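Peptide amidase (Stenotrophomonas maltophilia, PDB 1M22) probably hydrolyses amide bonds, as an amidase signature enzyme that acts on peptide amides. Local coordinates at residues G452-G456 / L457-L461; P291-E294 / Q295-T298; A111-V114 / R115-D119. All blocks are in the same frame, centred on the assembly; numbering follows the deposited sequence.

Contact 1: G452-G456 / L457-L461; sequences GQIDG and LPVGL
Gly452 O accepts the N-H of Val459 at 2.9 Å, N to O, within the antiparallel hairpin of strands 446-454 and 457-464. The backbone angles of Gly452 would jam a side chain against the preceding carbonyl. Gln453 faces Pro458 in a non-hydrogen-bonded pair. Gln453 CA lies 3.1 Å from Leu457 O in a CA-H...O contact. Gln453 CG rests 3.8 Å from Pro458 CA. Ile454 and Leu457 form a hydrogen-bonded pair. Ile454 N gives to Leu457 O at 2.9 Å, and Leu457 N returns to Ile454 O at 3.0 Å. The returning donor sits well above the carbonyl plane, 60° out of it. On the same face Ile454 CG1, anti to its carbonyl carbon (chi1 -64°), meets Val459 CG2 at 3.7 Å. Asp455 and Gly456, both with positive phi, form the type I' turn of a two-residue beta hairpin. A side chain at Gly456 would also meet the preceding carbonyl. Asp455 OD2 forms a salt bridge with Arg287. The Ile454 and Val459 side chains pack on Leu292 of helix 289-302. Pro458 and Leu457 touch the loop residues Tyr156 and Arg157. The hairpin lies within the large mixed sheet, with strand 412-416 beside strand 457-464.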
loop_
_atom_site.group_PDB
_atom_site.type_symbol
_atom_site.label_atom_id
_atom_site.label_comp_id
_atom_site.label_asym_id
_atom_site.label_seq_id
_atom_site.Cartn_x
_atom_site.Cartn_y
_atom_site.Cartn_z
ATOM N N GLY A 452 -8.434 16.393 -2.368
ATOM C CA GLY A 452 -9.786 16.904 -2.247
ATOM C C GLY A 452 -10.820 15.802 -2.216
ATOM O O GLY A 452 -10.505 14.638 -1.971
ATOM N N GLN A 453 -12.069 16.179 -2.462
ATOM C CA GLN A 453 -13.162 15.223 -2.468
ATOM C C GLN A 453 -14.186 15.610 -3.518
ATOM O O GLN A 453 -14.245 16.762 -3.950
ATOM C CB GLN A 453 -13.859 15.188 -1.101
ATOM C CG GLN A 453 -12.992 14.717 0.055
ATOM C CD GLN A 453 -13.728 14.727 1.387
ATOM O OE1 GLN A 453 -13.199 14.278 2.404
ATOM N NE2 GLN A 453 -14.953 15.244 1.384
ATOM N N ILE A 454 -14.972 14.628 -3.937
ATOM C CA ILE A 454 -16.056 14.842 -4.884
ATOM C C ILE A 454 -17.255 14.215 -4.180
ATOM O O ILE A 454 -17.256 13.017 -3.888
ATOM C CB ILE A 454 -15.817 14.122 -6.231
ATOM C CG1 ILE A 454 -14.585 14.710 -6.925
ATOM C CG2 ILE A 454 -17.052 14.271 -7.122
ATOM C CD1 ILE A 454 -14.216 14.024 -8.227
ATOM N N ASP A 455 -18.252 15.037 -3.877
ATOM C CA ASP A 455 -19.452 14.566 -3.196
ATOM C C ASP A 455 -19.126 13.862 -1.878
ATOM O O ASP A 455 -19.767 12.871 -1.520
ATOM C CB ASP A 455 -20.237 13.617 -4.106
ATOM C CG ASP A 455 -20.702 14.285 -5.386
ATOM O OD1 ASP A 455 -21.365 15.340 -5.300
ATOM O OD2 ASP A 455 -20.408 13.753 -6.478
ATOM N N GLY A 456 -18.121 14.368 -1.169
ATOM C CA GLY A 456 -17.743 13.789 0.110
ATOM C C GLY A 456 -16.814 12.588 0.073
ATOM O O GLY A 456 -16.439 12.064 1.120
ATOM N N LEU A 457 -16.433 12.148 -1.123
ATOM C CA LEU A 457 -15.549 10.993 -1.263
ATOM C C LEU A 457 -14.157 11.457 -1.704
ATOM O O LEU A 457 -14.023 12.227 -2.653
ATOM C CB LEU A 457 -16.145 10.012 -2.274
ATOM C CG LEU A 457 -17.533 9.471 -1.893
ATOM C CD1 LEU A 457 -18.078 8.612 -3.020
ATOM C CD2 LEU A 457 -17.441 8.669 -0.600
ATOM N N PRO A 458 -13.104 10.985 -1.019
ATOM C CA PRO A 458 -11.727 11.371 -1.344
ATOM C C PRO A 458 -11.213 11.080 -2.745
ATOM O O PRO A 458 -11.547 10.065 -3.355
ATOM C CB PRO A 458 -10.900 10.624 -0.302
ATOM C CG PRO A 458 -11.827 10.494 0.856
ATOM C CD PRO A 458 -13.132 10.137 0.187
ATOM N N VAL A 459 -10.365 11.989 -3.214
ATOM C CA VAL A 459 -9.695 11.887 -4.505
ATOM C C VAL A 459 -8.225 12.205 -4.229
ATOM O O VAL A 459 -7.915 13.073 -3.409
ATOM C CB VAL A 459 -10.245 12.906 -5.528
ATOM C CG1 VAL A 459 -9.423 12.859 -6.806
ATOM C CG2 VAL A 459 -11.702 12.599 -5.831
ATOM N N GLY A 460 -7.327 11.495 -4.901
ATOM C CA GLY A 460 -5.910 11.729 -4.688
ATOM C C GLY A 460 -5.140 12.158 -5.920
ATOM O O GLY A 460 -5.591 11.976 -7.054
ATOM N N LEU A 461 -3.982 12.761 -5.675
ATOM C CA LEU A 461 -3.077 13.202 -6.731
ATOM C C LEU A 461 -1.912 12.213 -6.744
ATOM O O LEU A 461 -1.215 12.029 -5.733
ATOM C CB LEU A 461 -2.556 14.612 -6.443
ATOM C CG LEU A 461 -1.579 15.180 -7.476
ATOM C CD1 LEU A 461 -2.282 15.350 -8.816
ATOM C CD2 LEU A 461 -1.042 16.511 -6.979
#

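Contact 2: P291-E294 / Q295-T298; sequences PLIE and QAAT
Gln295 follows Pro291 by one helical turn, and Gln295 N reaches Pro291 O at 3.1 Å, the first of four i to i+4 hydrogen bonds here. The stretch is plain alpha-helix, part of helix 289-302, from near its N-terminal end. That helix links the parallel strands 275-279 and 306-310 in a beta-alpha-beta unit. The N-H of Ala297 reaches Ile293 O at 3.0 Å. Thr298 N reaches Glu294 O at the same 3.0 Å. Ala296 N pairs with Leu292 O in the same way, though the place of that oxygen is less sure. The contact is therefore mostly backbone.

Side chains add little across the turns. Gln295 CB comes within 3.3 Å of Pro291 O. Ala296 CB lies beside the carbonyl oxygens of Leu292 and Ile293. The CB of Ala297 does the same against Ile293 and Glu294. Ile293 CD1 approaches Ala296 CB only loosely, at 4.4 Å.

Farther out, the helix has two unlike sides. Leu292, Ile293 and Ala296 turn to the sheet. Leu292 and Ala296 both touch Met451, and Ile293 packs on Leu461. The small side chain of Ala296 is buried there. Pro291, Glu294 and Gln295 lie on the exposed side. The Gln295 chain starts with CG anti to the backbone N (chi1 -175°) and bends at the next bond. Its NE2 makes a weak hydrogen bond to Glu299, one turn on. Thr298 places OG1 beside its own backbone N (chi1 -65°), which swings the hydroxyl back along the helix. Thr298 OG1 then lies 3.2 Å from Glu294 O, the carbonyl oxygen that accepts the Thr298 N-H.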
loop_
_atom_site.group_PDB
_atom_site.type_symbol
_atom_site.label_atom_id
_atom_site.label_comp_id
_atom_site.label_asym_id
_atom_site.label_seq_id
_atom_site.Cartn_x
_atom_site.Cartn_y
_atom_site.Cartn_z
ATOM N N PRO A 291 -12.213 20.605 -11.659
ATOM C CA PRO A 291 -11.850 21.639 -10.682
ATOM C C PRO A 291 -10.712 21.225 -9.753
ATOM O O PRO A 291 -9.847 22.035 -9.410
ATOM C CB PRO A 291 -13.151 21.866 -9.915
ATOM C CG PRO A 291 -14.212 21.479 -10.904
ATOM C CD PRO A 291 -13.633 20.240 -11.529
ATOM N N LEU A 292 -10.720 19.962 -9.345
ATOM C CA LEU A 292 -9.696 19.460 -8.440
ATOM C C LEU A 292 -8.323 19.370 -9.081
ATOM O O LEU A 292 -7.341 19.853 -8.518
ATOM C CB LEU A 292 -10.093 18.085 -7.901
ATOM C CG LEU A 292 -11.333 18.051 -7.006
ATOM C CD1 LEU A 292 -11.616 16.620 -6.590
ATOM C CD2 LEU A 292 -11.114 18.937 -5.786
ATOM N N ILE A 293 -8.242 18.766 -10.261
ATOM C CA ILE A 293 -6.949 18.632 -10.911
ATOM C C ILE A 293 -6.426 19.984 -11.399
ATOM O O ILE A 293 -5.215 20.199 -11.436
ATOM C CB ILE A 293 -7.003 17.600 -12.070
ATOM C CG1 ILE A 293 -5.581 17.238 -12.507
ATOM C CG2 ILE A 293 -7.817 18.138 -13.229
ATOM C CD1 ILE A 293 -4.758 16.560 -11.423
ATOM N N GLU A 294 -7.326 20.898 -11.756
ATOM C CA GLU A 294 -6.906 22.229 -12.192
ATOM C C GLU A 294 -6.291 22.963 -11.007
ATOM O O GLU A 294 -5.253 23.618 -11.133
ATOM C CB GLU A 294 -8.094 23.040 -12.714
ATOM C CG GLU A 294 -8.507 22.711 -14.130
ATOM C CD GLU A 294 -9.682 23.547 -14.599
ATOM O OE1 GLU A 294 -10.737 23.511 -13.932
ATOM O OE2 GLU A 294 -9.551 24.238 -15.629
ATOM N N GLN A 295 -6.938 22.850 -9.851
ATOM C CA GLN A 295 -6.441 23.503 -8.650
ATOM C C GLN A 295 -5.089 22.917 -8.260
ATOM O O GLN A 295 -4.188 23.646 -7.850
ATOM C CB GLN A 295 -7.429 23.326 -7.499
ATOM C CG GLN A 295 -7.041 24.086 -6.243
ATOM C CD GLN A 295 -6.934 25.582 -6.480
ATOM O OE1 GLN A 295 -7.886 26.221 -6.930
ATOM N NE2 GLN A 295 -5.771 26.148 -6.175
ATOM N N ALA A 296 -4.953 21.599 -8.385
ATOM C CA ALA A 296 -3.700 20.933 -8.043
ATOM C C ALA A 296 -2.567 21.430 -8.931
ATOM O O ALA A 296 -1.465 21.691 -8.453
ATOM C CB ALA A 296 -3.850 19.429 -8.187
ATOM N N ALA A 297 -2.836 21.556 -10.227
ATOM C CA ALA A 297 -1.822 22.034 -11.158
ATOM C C ALA A 297 -1.401 23.447 -10.771
ATOM O O ALA A 297 -0.216 23.779 -10.783
ATOM C CB ALA A 297 -2.364 22.015 -12.581
ATOM N N THR A 298 -2.377 24.281 -10.423
ATOM C CA THR A 298 -2.088 25.650 -10.022
ATOM C C THR A 298 -1.220 25.673 -8.765
ATOM O O THR A 298 -0.268 26.450 -8.680
ATOM C CB THR A 298 -3.386 26.439 -9.766
ATOM O OG1 THR A 298 -4.110 26.564 -10.997
ATOM C CG2 THR A 298 -3.080 27.830 -9.221
#

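Contact 3: A111-V114 / R115-D119; sequences AYLV and RRLRD
Tyr112 meets two arginines of the following turn, Arg115 and Arg116, at the start of helix 112-119. This helix links strands 82-86 and 123-128 in a beta-alpha-beta unit. The backbone bonds come first. Ala111 is the N-cap residue, and Ala111 O accepts Arg115 N at 3.0 Å. The same i to i+4 pattern runs on from Arg116 to Tyr112, Leu117 to Leu113 and Arg118 to Val114. The last bond is 2.9 Å from Arg118 N to Val114 O.

Aromatic contacts follow. Arg115 NH2 lies at the edge of the Tyr112 ring, in its plane, 3.1 Å from Tyr112 CD1. The ring and guanidinium planes stand 78° apart. Tyr112 CA sits over one face of that guanidinium. The chain of Arg115 bends at chi3 (-68°), which folds the group back over the start of the helix. Arg116 uses its aliphatic part instead. Arg116 CG makes an off-centre CH-pi contact, 4.3 Å from the Tyr112 ring centroid. Arg116 CD is 3.3 Å from Tyr112 CE2.

Among the apolar contacts, Leu113 CD1 meets Leu117 CD1 at 4.0 Å, the two side chains side by side. Val114 and Arg118 also run side by side. Val114 and Leu117 face strand 82-86 and pack on it.

Polar ends are held mainly elsewhere. Arg116 NE binds Ala240 O, and Arg116 NH1 makes only a weak bond of 3.4 Å to Tyr112 OH. Arg115 NH1 bonds weakly to Asp110 O. Arg118 forms salt bridges with Asp110 and Glu61. Arg115 thus lends its flat group to the first helical turn. The two carboxylates, Asp110 and Glu61, probably keep Arg118 positively charged and fix its guanidinium.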
loop_
_atom_site.group_PDB
_atom_site.type_symbol
_atom_site.label_atom_id
_atom_site.label_comp_id
_atom_site.label_asym_id
_atom_site.label_seq_id
_atom_site.Cartn_x
_atom_site.Cartn_y
_atom_site.Cartn_z
ATOM N N ALA A 111 8.328 -11.404 8.804
ATOM C CA ALA A 111 8.879 -11.089 7.492
ATOM C C ALA A 111 10.051 -10.140 7.755
ATOM O O ALA A 111 10.115 -9.498 8.806
ATOM C CB ALA A 111 7.832 -10.388 6.643
ATOM N N TYR A 112 10.969 -10.035 6.804
ATOM C CA TYR A 112 12.120 -9.159 6.979
ATOM C C TYR A 112 11.731 -7.733 7.373
ATOM O O TYR A 112 12.275 -7.182 8.329
ATOM C CB TYR A 112 12.961 -9.117 5.700
ATOM C CG TYR A 112 14.246 -8.335 5.866
ATOM C CD1 TYR A 112 15.326 -8.878 6.557
ATOM C CD2 TYR A 112 14.365 -7.034 5.374
ATOM C CE1 TYR A 112 16.493 -8.148 6.758
ATOM C CE2 TYR A 112 15.530 -6.293 5.572
ATOM C CZ TYR A 112 16.585 -6.859 6.267
ATOM O OH TYR A 112 17.732 -6.135 6.486
ATOM N N LEU A 113 10.789 -7.130 6.655
ATOM C CA LEU A 113 10.409 -5.758 6.974
ATOM C C LEU A 113 9.776 -5.634 8.356
ATOM O O LEU A 113 9.849 -4.574 8.980
ATOM C CB LEU A 113 9.485 -5.187 5.895
ATOM C CG LEU A 113 8.052 -5.691 5.752
ATOM C CD1 LEU A 113 7.141 -4.968 6.741
ATOM C CD2 LEU A 113 7.581 -5.413 4.337
ATOM N N VAL A 114 9.162 -6.709 8.841
ATOM C CA VAL A 114 8.553 -6.682 10.165
ATOM C C VAL A 114 9.665 -6.726 11.213
ATOM O O VAL A 114 9.577 -6.066 12.250
ATOM C CB VAL A 114 7.575 -7.860 10.358
ATOM C CG1 VAL A 114 7.078 -7.906 11.796
ATOM C CG2 VAL A 114 6.398 -7.699 9.408
ATOM N N ARG A 115 10.716 -7.496 10.939
ATOM C CA ARG A 115 11.843 -7.561 11.860
ATOM C C ARG A 115 12.458 -6.163 11.935
ATOM O O ARG A 115 12.838 -5.699 13.009
ATOM C CB ARG A 115 12.884 -8.577 11.377
ATOM C CG ARG A 115 12.363 -10.010 11.333
ATOM C CD ARG A 115 13.487 -11.037 11.417
ATOM N NE ARG A 115 14.355 -11.051 10.242
ATOM C CZ ARG A 115 14.019 -11.569 9.064
ATOM N NH1 ARG A 115 12.825 -12.120 8.894
ATOM N NH2 ARG A 115 14.882 -11.546 8.058
ATOM N N ARG A 116 12.539 -5.481 10.796
ATOM C CA ARG A 116 13.095 -4.134 10.789
ATOM C C ARG A 116 12.218 -3.168 11.585
ATOM O O ARG A 116 12.729 -2.336 12.333
ATOM C CB ARG A 116 13.259 -3.611 9.360
ATOM C CG ARG A 116 14.348 -4.302 8.552
ATOM C CD ARG A 116 14.619 -3.548 7.259
ATOM N NE ARG A 116 15.248 -2.250 7.496
ATOM C CZ ARG A 116 16.518 -2.087 7.852
ATOM N NH1 ARG A 116 17.306 -3.141 8.015
ATOM N NH2 ARG A 116 17.004 -0.868 8.046
ATOM N N LEU A 117 10.901 -3.272 11.432
ATOM C CA LEU A 117 9.994 -2.389 12.161
ATOM C C LEU A 117 10.078 -2.627 13.663
ATOM O O LEU A 117 10.095 -1.680 14.446
ATOM C CB LEU A 117 8.554 -2.590 11.682
ATOM C CG LEU A 117 8.234 -1.989 10.312
ATOM C CD1 LEU A 117 6.885 -2.493 9.842
ATOM C CD2 LEU A 117 8.250 -0.470 10.397
ATOM N N ARG A 118 10.132 -3.890 14.070
ATOM C CA ARG A 118 10.216 -4.188 15.490
ATOM C C ARG A 118 11.559 -3.754 16.070
ATOM O O ARG A 118 11.613 -3.258 17.196
ATOM C CB ARG A 118 9.938 -5.673 15.743
ATOM C CG ARG A 118 8.439 -5.976 15.740
ATOM C CD ARG A 118 8.114 -7.449 15.923
ATOM N NE ARG A 118 6.750 -7.617 16.419
ATOM C CZ ARG A 118 5.962 -8.646 16.128
ATOM N NH1 ARG A 118 6.393 -9.616 15.330
ATOM N NH2 ARG A 118 4.740 -8.711 16.641
ATOM N N ASP A 119 12.638 -3.915 15.308
ATOM C CA ASP A 119 13.948 -3.490 15.788
ATOM C C ASP A 119 13.947 -1.968 15.948
ATOM O O ASP A 119 14.627 -1.428 16.820
ATOM C CB ASP A 119 15.054 -3.913 14.815
ATOM C CG ASP A 119 15.246 -5.416 14.768
ATOM O OD1 ASP A 119 15.154 -6.060 15.833
ATOM O OD2 ASP A 119 15.501 -5.952 13.668
#

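How the contacts relate
Contacts 1 and 2 form one packed region, with centres about 12 Å apart. Helix residues 291-294 lie against the hairpin. Leu292 CD1 meets Ile454 CG1 at 3.5 Å, and Ile293 CD1 meets Leu461 CD1 at 3.8 Å. Contact 3 lies on the opposite side of the chain's centre. Its centre is about 33 Å from that of contact 1 and 39 Å from that of contact 2, and it touches neither. Contact 3 is closer to the active site: the side chain of Leu113 is about 9 Å from that of Lys86, without touching it. Contacts 1 and 2 lie away from the annotated active-site residues. Contacts 2 and 3 each sit on the helix of a beta-alpha-beta unit.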